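Local coordinates for tail fiber protein (Pseudomonas aeruginosa, PDB 6CL6), which forms the trimeric receptor-binding fiber of the R2 pyocin, a contractile injection system, and probably recognises the surface of the target bacterium, at residues V101-A106 against E113-Q118; F72-M77 against A86-T91. All blocks are in the same frame, centred on the assembly; numbering follows the deposited sequence.

Interaction 1: V101-A106 against E113-Q118; sequences VRVSYA and EWLPWQ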
loop_
_atom_site.group_PDB
_atom_site.type_symbol
_atom_site.label_atom_id
_atom_site.label_comp_id
_atom_site.label_asym_id
_atom_site.label_seq_id
_atom_site.Cartn_x
_atom_site.Cartn_y
_atom_site.Cartn_z
ATOM N N VAL A 101 17.292 56.617 18.613
ATOM C CA VAL A 101 18.407 57.474 18.212
ATOM C C VAL A 101 18.102 58.088 16.854
ATOM O O VAL A 101 17.436 57.467 16.003
ATOM C CB VAL A 101 19.737 56.681 18.197
ATOM C CG1 VAL A 101 19.708 55.625 17.077
ATOM C CG2 VAL A 101 20.908 57.617 18.021
ATOM N N ARG A 102 18.564 59.336 16.659
ATOM C CA ARG A 102 18.467 59.992 15.339
ATOM C C ARG A 102 19.606 61.007 15.171
ATOM O O ARG A 102 20.470 61.183 16.046
ATOM C CB ARG A 102 17.116 60.648 15.098
ATOM C CG ARG A 102 16.861 61.950 15.835
ATOM C CD ARG A 102 15.648 62.675 15.302
ATOM N NE ARG A 102 15.431 63.910 16.051
ATOM C CZ ARG A 102 14.552 64.830 15.742
ATOM N NH1 ARG A 102 13.756 64.662 14.713
ATOM N NH2 ARG A 102 14.462 65.915 16.482
ATOM N N VAL A 103 19.618 61.667 14.015
ATOM C CA VAL A 103 20.746 62.490 13.630
ATOM C C VAL A 103 20.289 63.572 12.671
ATOM O O VAL A 103 19.420 63.361 11.819
ATOM C CB VAL A 103 21.881 61.629 13.036
ATOM C CG1 VAL A 103 21.436 61.014 11.742
ATOM C CG2 VAL A 103 23.144 62.473 12.833
ATOM N N SER A 104 20.875 64.755 12.823
ATOM C CA SER A 104 20.786 65.797 11.827
ATOM C C SER A 104 22.183 66.092 11.264
ATOM O O SER A 104 23.115 66.401 12.014
ATOM C CB SER A 104 20.177 67.080 12.383
ATOM O OG SER A 104 20.264 68.126 11.396
ATOM N N TYR A 105 22.303 66.050 9.941
ATOM C CA TYR A 105 23.544 66.418 9.272
ATOM C C TYR A 105 23.208 67.203 8.021
ATOM O O TYR A 105 22.370 66.776 7.222
ATOM C CB TYR A 105 24.401 65.203 8.888
ATOM C CG TYR A 105 25.507 65.645 7.952
ATOM C CD1 TYR A 105 26.679 66.214 8.447
ATOM C CD2 TYR A 105 25.344 65.590 6.574
ATOM C CE1 TYR A 105 27.667 66.655 7.598
ATOM C CE2 TYR A 105 26.332 66.062 5.711
ATOM C CZ TYR A 105 27.475 66.585 6.229
ATOM O OH TYR A 105 28.474 67.053 5.387
ATOM N N ALA A 106 23.865 68.345 7.845
ATOM C CA ALA A 106 23.641 69.170 6.664
ATOM C C ALA A 106 24.887 69.985 6.354
ATOM O O ALA A 106 25.655 70.364 7.261
ATOM C CB ALA A 106 22.450 70.110 6.859
ATOM N N GLU A 113 18.665 68.850 8.776
ATOM C CA GLU A 113 17.986 67.814 7.998
ATOM C C GLU A 113 17.973 66.569 8.873
ATOM O O GLU A 113 18.943 65.816 8.889
ATOM C CB GLU A 113 18.716 67.549 6.685
ATOM C CG GLU A 113 18.723 68.763 5.752
ATOM C CD GLU A 113 19.477 68.476 4.459
ATOM O OE1 GLU A 113 19.502 67.294 4.040
ATOM O OE2 GLU A 113 20.059 69.412 3.888
ATOM N N TRP A 114 16.877 66.358 9.603
ATOM C CA TRP A 114 16.789 65.265 10.558
ATOM C C TRP A 114 16.467 63.960 9.847
ATOM O O TRP A 114 15.614 63.921 8.960
ATOM C CB TRP A 114 15.716 65.550 11.593
ATOM C CG TRP A 114 16.103 66.647 12.548
ATOM C CD1 TRP A 114 15.737 67.962 12.477
ATOM C CD2 TRP A 114 16.930 66.513 13.684
ATOM N NE1 TRP A 114 16.312 68.653 13.512
ATOM C CE2 TRP A 114 17.045 67.784 14.272
ATOM C CE3 TRP A 114 17.611 65.441 14.263
ATOM C CZ2 TRP A 114 17.796 68.000 15.418
ATOM C CZ3 TRP A 114 18.358 65.655 15.406
ATOM C CH2 TRP A 114 18.437 66.921 15.971
ATOM N N LEU A 115 17.167 62.909 10.211
ATOM C CA LEU A 115 16.748 61.591 9.747
ATOM C C LEU A 115 15.709 61.022 10.694
ATOM O O LEU A 115 15.534 61.517 11.808
ATOM C CB LEU A 115 17.937 60.688 9.638
ATOM C CG LEU A 115 19.115 61.166 8.813
ATOM C CD1 LEU A 115 20.157 60.063 8.712
ATOM C CD2 LEU A 115 18.657 61.642 7.409
ATOM N N PRO A 116 14.941 60.017 10.261
ATOM C CA PRO A 116 13.930 59.443 11.145
ATOM C C PRO A 116 14.559 58.751 12.340
ATOM O O PRO A 116 15.688 58.247 12.292
ATOM C CB PRO A 116 13.201 58.419 10.255
ATOM C CG PRO A 116 13.556 58.789 8.867
ATOM C CD PRO A 116 14.926 59.376 8.934
ATOM N N TRP A 117 13.798 58.717 13.438
ATOM C CA TRP A 117 14.255 58.005 14.619
ATOM C C TRP A 117 14.411 56.514 14.339
ATOM O O TRP A 117 13.587 55.893 13.662
ATOM C CB TRP A 117 13.253 58.207 15.750
ATOM C CG TRP A 117 13.191 59.540 16.321
ATOM C CD1 TRP A 117 12.316 60.515 16.007
ATOM C CD2 TRP A 117 14.040 60.072 17.349
ATOM N NE1 TRP A 117 12.546 61.624 16.765
ATOM C CE2 TRP A 117 13.601 61.378 17.609
ATOM C CE3 TRP A 117 15.129 59.575 18.053
ATOM C CZ2 TRP A 117 14.199 62.191 18.540
ATOM C CZ3 TRP A 117 15.729 60.389 19.000
ATOM C CH2 TRP A 117 15.265 61.692 19.222
ATOM N N GLN A 118 15.482 55.941 14.870
ATOM C CA GLN A 118 15.739 54.517 14.807
ATOM C C GLN A 118 15.633 53.943 16.214
ATOM O O GLN A 118 16.144 54.511 17.193
ATOM C CB GLN A 118 17.130 54.261 14.232
ATOM C CG GLN A 118 17.646 52.831 14.278
ATOM C CD GLN A 118 16.850 51.863 13.420
ATOM O OE1 GLN A 118 15.748 51.463 13.770
ATOM N NE2 GLN A 118 17.378 51.543 12.257
HETATM O O HOH W 1 13.450 62.602 12.793
HETATM O O HOH W 2 20.968 64.470 7.176
HETATM O O HOH W 3 22.395 66.485 4.487
#
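Val101 and Gln118 form an antiparallel hydrogen-bonded pair at one end of this contact, where strand 99-104 meets the outermost strand, within this chain, of a five-stranded antiparallel meander. Gln118 N reaches Val101 O at 2.7 Å, and Val101 N returns a bond to Gln118 O. Further along, Leu115 N donates almost straight to Val103 O (2.8 Å), but the register has shifted by one residue, and 113-117 follows the strand edge as an irregular loop.

Trp114 and Trp117 lie over opposite faces of the Arg102 guanidinium. Arg102 CG stands between its own backbone N and carbonyl carbon (chi1 75°), and from there the extended chain runs out between the two indoles. CG sits squarely over the six-membered ring of Trp117, 3.5 Å from its centroid, a CH-pi contact. The guanidinium lies flat on Trp114, planes 17° apart, with CZ 3.8 Å from the centroid of the six-membered ring in a cation-pi stack. Its NH2 is bonded to Asn51 OD1, which should restrain its rotation, while the indole nitrogens of Trp114 and Trp117 donate to the backbone oxygens of Asn51 and Asn64. On the other face of Trp114, Ser104 CB packs over the ring. A water in the guanidinium plane accepts from Arg102 NH1 at 2.8 Å; its approach to Leu115 O, at 2.5 Å, is unusually short and doubtful in detail.

Interaction 2: F72-M77 against A86-T91; sequences FYIQSM and ASQIAT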
loop_
_atom_site.group_PDB
_atom_site.type_symbol
_atom_site.label_atom_id
_atom_site.label_comp_id
_atom_site.label_asym_id
_atom_site.label_seq_id
_atom_site.Cartn_x
_atom_site.Cartn_y
_atom_site.Cartn_z
ATOM N N PHE A 72 9.343 61.932 25.954
ATOM C CA PHE A 72 10.668 61.334 25.967
ATOM C C PHE A 72 11.692 62.354 26.452
ATOM O O PHE A 72 11.666 63.532 26.030
ATOM C CB PHE A 72 11.090 60.823 24.555
ATOM C CG PHE A 72 10.498 59.497 24.192
ATOM C CD1 PHE A 72 9.145 59.357 23.955
ATOM C CD2 PHE A 72 11.311 58.351 24.172
ATOM C CE1 PHE A 72 8.600 58.105 23.648
ATOM C CE2 PHE A 72 10.771 57.104 23.867
ATOM C CZ PHE A 72 9.425 56.991 23.605
ATOM N N TYR A 73 12.632 61.878 27.281
ATOM C CA TYR A 73 13.873 62.607 27.514
ATOM C C TYR A 73 14.718 62.538 26.262
ATOM O O TYR A 73 14.881 61.457 25.673
ATOM C CB TYR A 73 14.659 62.005 28.673
ATOM C CG TYR A 73 13.953 61.959 29.990
ATOM C CD1 TYR A 73 13.194 60.863 30.356
ATOM C CD2 TYR A 73 14.113 62.989 30.900
ATOM C CE1 TYR A 73 12.573 60.850 31.603
ATOM C CE2 TYR A 73 13.535 62.963 32.115
ATOM C CZ TYR A 73 12.762 61.911 32.461
ATOM O OH TYR A 73 12.180 61.933 33.723
ATOM N N ILE A 74 15.233 63.679 25.821
ATOM C CA ILE A 74 15.998 63.740 24.585
ATOM C C ILE A 74 17.330 64.361 24.912
ATOM O O ILE A 74 17.396 65.551 25.243
ATOM C CB ILE A 74 15.269 64.515 23.469
ATOM C CG1 ILE A 74 13.918 63.816 23.140
ATOM C CG2 ILE A 74 16.154 64.578 22.244
ATOM C CD1 ILE A 74 13.246 64.294 21.896
ATOM N N GLN A 75 18.382 63.554 24.830
ATOM C CA GLN A 75 19.752 64.056 24.907
ATOM C C GLN A 75 20.192 64.538 23.532
ATOM O O GLN A 75 19.884 63.911 22.519
ATOM C CB GLN A 75 20.724 62.985 25.399
ATOM C CG GLN A 75 20.400 62.318 26.691
ATOM C CD GLN A 75 21.308 61.124 26.922
ATOM O OE1 GLN A 75 22.513 61.276 27.074
ATOM N NE2 GLN A 75 20.730 59.926 26.899
ATOM N N SER A 76 20.938 65.637 23.504
ATOM C CA SER A 76 21.467 66.158 22.241
ATOM C C SER A 76 22.958 66.398 22.360
ATOM O O SER A 76 23.425 66.902 23.378
ATOM C CB SER A 76 20.791 67.462 21.852
ATOM O OG SER A 76 19.432 67.253 21.578
ATOM N N MET A 77 23.680 66.054 21.304
ATOM C CA MET A 77 25.101 66.315 21.154
ATOM C C MET A 77 25.273 67.063 19.838
ATOM O O MET A 77 24.667 66.692 18.832
ATOM C CB MET A 77 25.893 65.019 21.152
ATOM C CG MET A 77 25.864 64.256 22.445
ATOM S SD MET A 77 26.230 62.525 22.207
ATOM C CE MET A 77 24.680 61.927 21.581
ATOM N N ALA A 86 23.646 67.586 14.800
ATOM C CA ALA A 86 23.359 66.990 16.101
ATOM C C ALA A 86 23.040 65.507 16.023
ATOM O O ALA A 86 22.508 65.009 15.041
ATOM C CB ALA A 86 22.176 67.727 16.782
ATOM N N SER A 87 23.342 64.827 17.114
ATOM C CA SER A 87 22.875 63.474 17.375
ATOM C C SER A 87 21.958 63.532 18.578
ATOM O O SER A 87 22.217 64.293 19.507
ATOM C CB SER A 87 24.072 62.561 17.638
ATOM O OG SER A 87 23.681 61.351 18.195
ATOM N N GLN A 88 20.867 62.769 18.537
ATOM C CA GLN A 88 19.923 62.727 19.636
ATOM C C GLN A 88 19.564 61.310 20.040
ATOM O O GLN A 88 19.384 60.418 19.199
ATOM C CB GLN A 88 18.632 63.492 19.294
ATOM C CG GLN A 88 18.834 64.973 19.222
ATOM C CD GLN A 88 17.519 65.687 19.006
ATOM O OE1 GLN A 88 16.580 65.133 18.400
ATOM N NE2 GLN A 88 17.434 66.902 19.512
ATOM N N ILE A 89 19.506 61.123 21.360
ATOM C CA ILE A 89 19.095 59.880 21.991
ATOM C C ILE A 89 17.846 60.158 22.810
ATOM O O ILE A 89 17.863 61.030 23.688
ATOM C CB ILE A 89 20.195 59.308 22.911
ATOM C CG1 ILE A 89 21.459 59.024 22.128
ATOM C CG2 ILE A 89 19.661 58.085 23.650
ATOM C CD1 ILE A 89 22.657 58.828 22.977
ATOM N N ALA A 90 16.790 59.400 22.557
ATOM C CA ALA A 90 15.512 59.567 23.230
ATOM C C ALA A 90 15.247 58.350 24.103
ATOM O O ALA A 90 15.380 57.201 23.639
ATOM C CB ALA A 90 14.386 59.785 22.215
ATOM N N THR A 91 14.874 58.596 25.355
ATOM C CA THR A 91 14.498 57.537 26.276
ATOM C C THR A 91 13.146 57.883 26.885
ATOM O O THR A 91 12.826 59.053 27.091
ATOM C CB THR A 91 15.543 57.333 27.359
ATOM O OG1 THR A 91 15.840 58.602 27.978
ATOM C CG2 THR A 91 16.818 56.766 26.730
HETATM O O HOH W 4 17.851 59.988 26.587
#
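Ser76 OG accepts a hydrogen bond from Gln88 NE2 at 2.9 Å, across a non-hydrogen-bonded pair of two antiparallel strands. The Gln88 chain is extended beyond CG, which carries its amide alongside the serine, and the hydroxyl lies 19° out of the amide plane. NE2 also donates to Pro50 O, and OE1 accepts from Arg102 NE, so both ends of this buried amide are satisfied. Ile74 CG2 packs against Gln88 CD at 3.7 Å.

Between the strands, the main-chain polar groups of three hydrogen-bonded pairs satisfy one another. Met77 and Ser87 exchange two bonds, as do Gln75 and Ile89; at the far end Thr91 N gives a good bond to Tyr73 O, whereas the return bond from Tyr73 N is bent and weak. The strands form a beta hairpin, 72-79 with 85-92, the second and third strands of the antiparallel meander, their axes 4.6 Å apart at closest approach.

On the face carrying Tyr73, Gln75 and Met77, a water draws three groups together: it accepts from Gln75 NE2 (2.9 Å), donates to Ile89 O (3.1 Å) and is hydrogen-bonded to Thr91 OG1 (2.8 Å). Ile89 O thus takes the water as well as Gln75 N. The same face meets the other subunits of the trimer, where Thr91 OG1 is bonded to Ser87 OG of the third subunit and Ser87 OG to Thr91 OG1 of the second. Met77, bent at its last torsion (chi3 -78°), turns CE back to within 3.6 Å of Ser87 OG.

How the interactions relate
Interactions 1 and 2 lie side by side in one sheet, their centres about 11 Å apart, because strand 85-92 of interaction 2 is the direct neighbour of strand 99-104 of interaction 1. Probable backbone hydrogen bonds join them: Ser104 N to Ala86 O at 2.8 Å and Arg102 N to Gln88 O at 2.9 Å. Side chains also meet across the seam, with Trp114 CH2 3.4 Å from Gln88 CD. Both contacts touch the second subunit. The iron site at His243 and His245 and the calcium site at Asp309 and Gly358 belong to later parts of the elongated chain, whose centre lies about 66 Å from the centre of interaction 1 and about 69 Å from that of interaction 2.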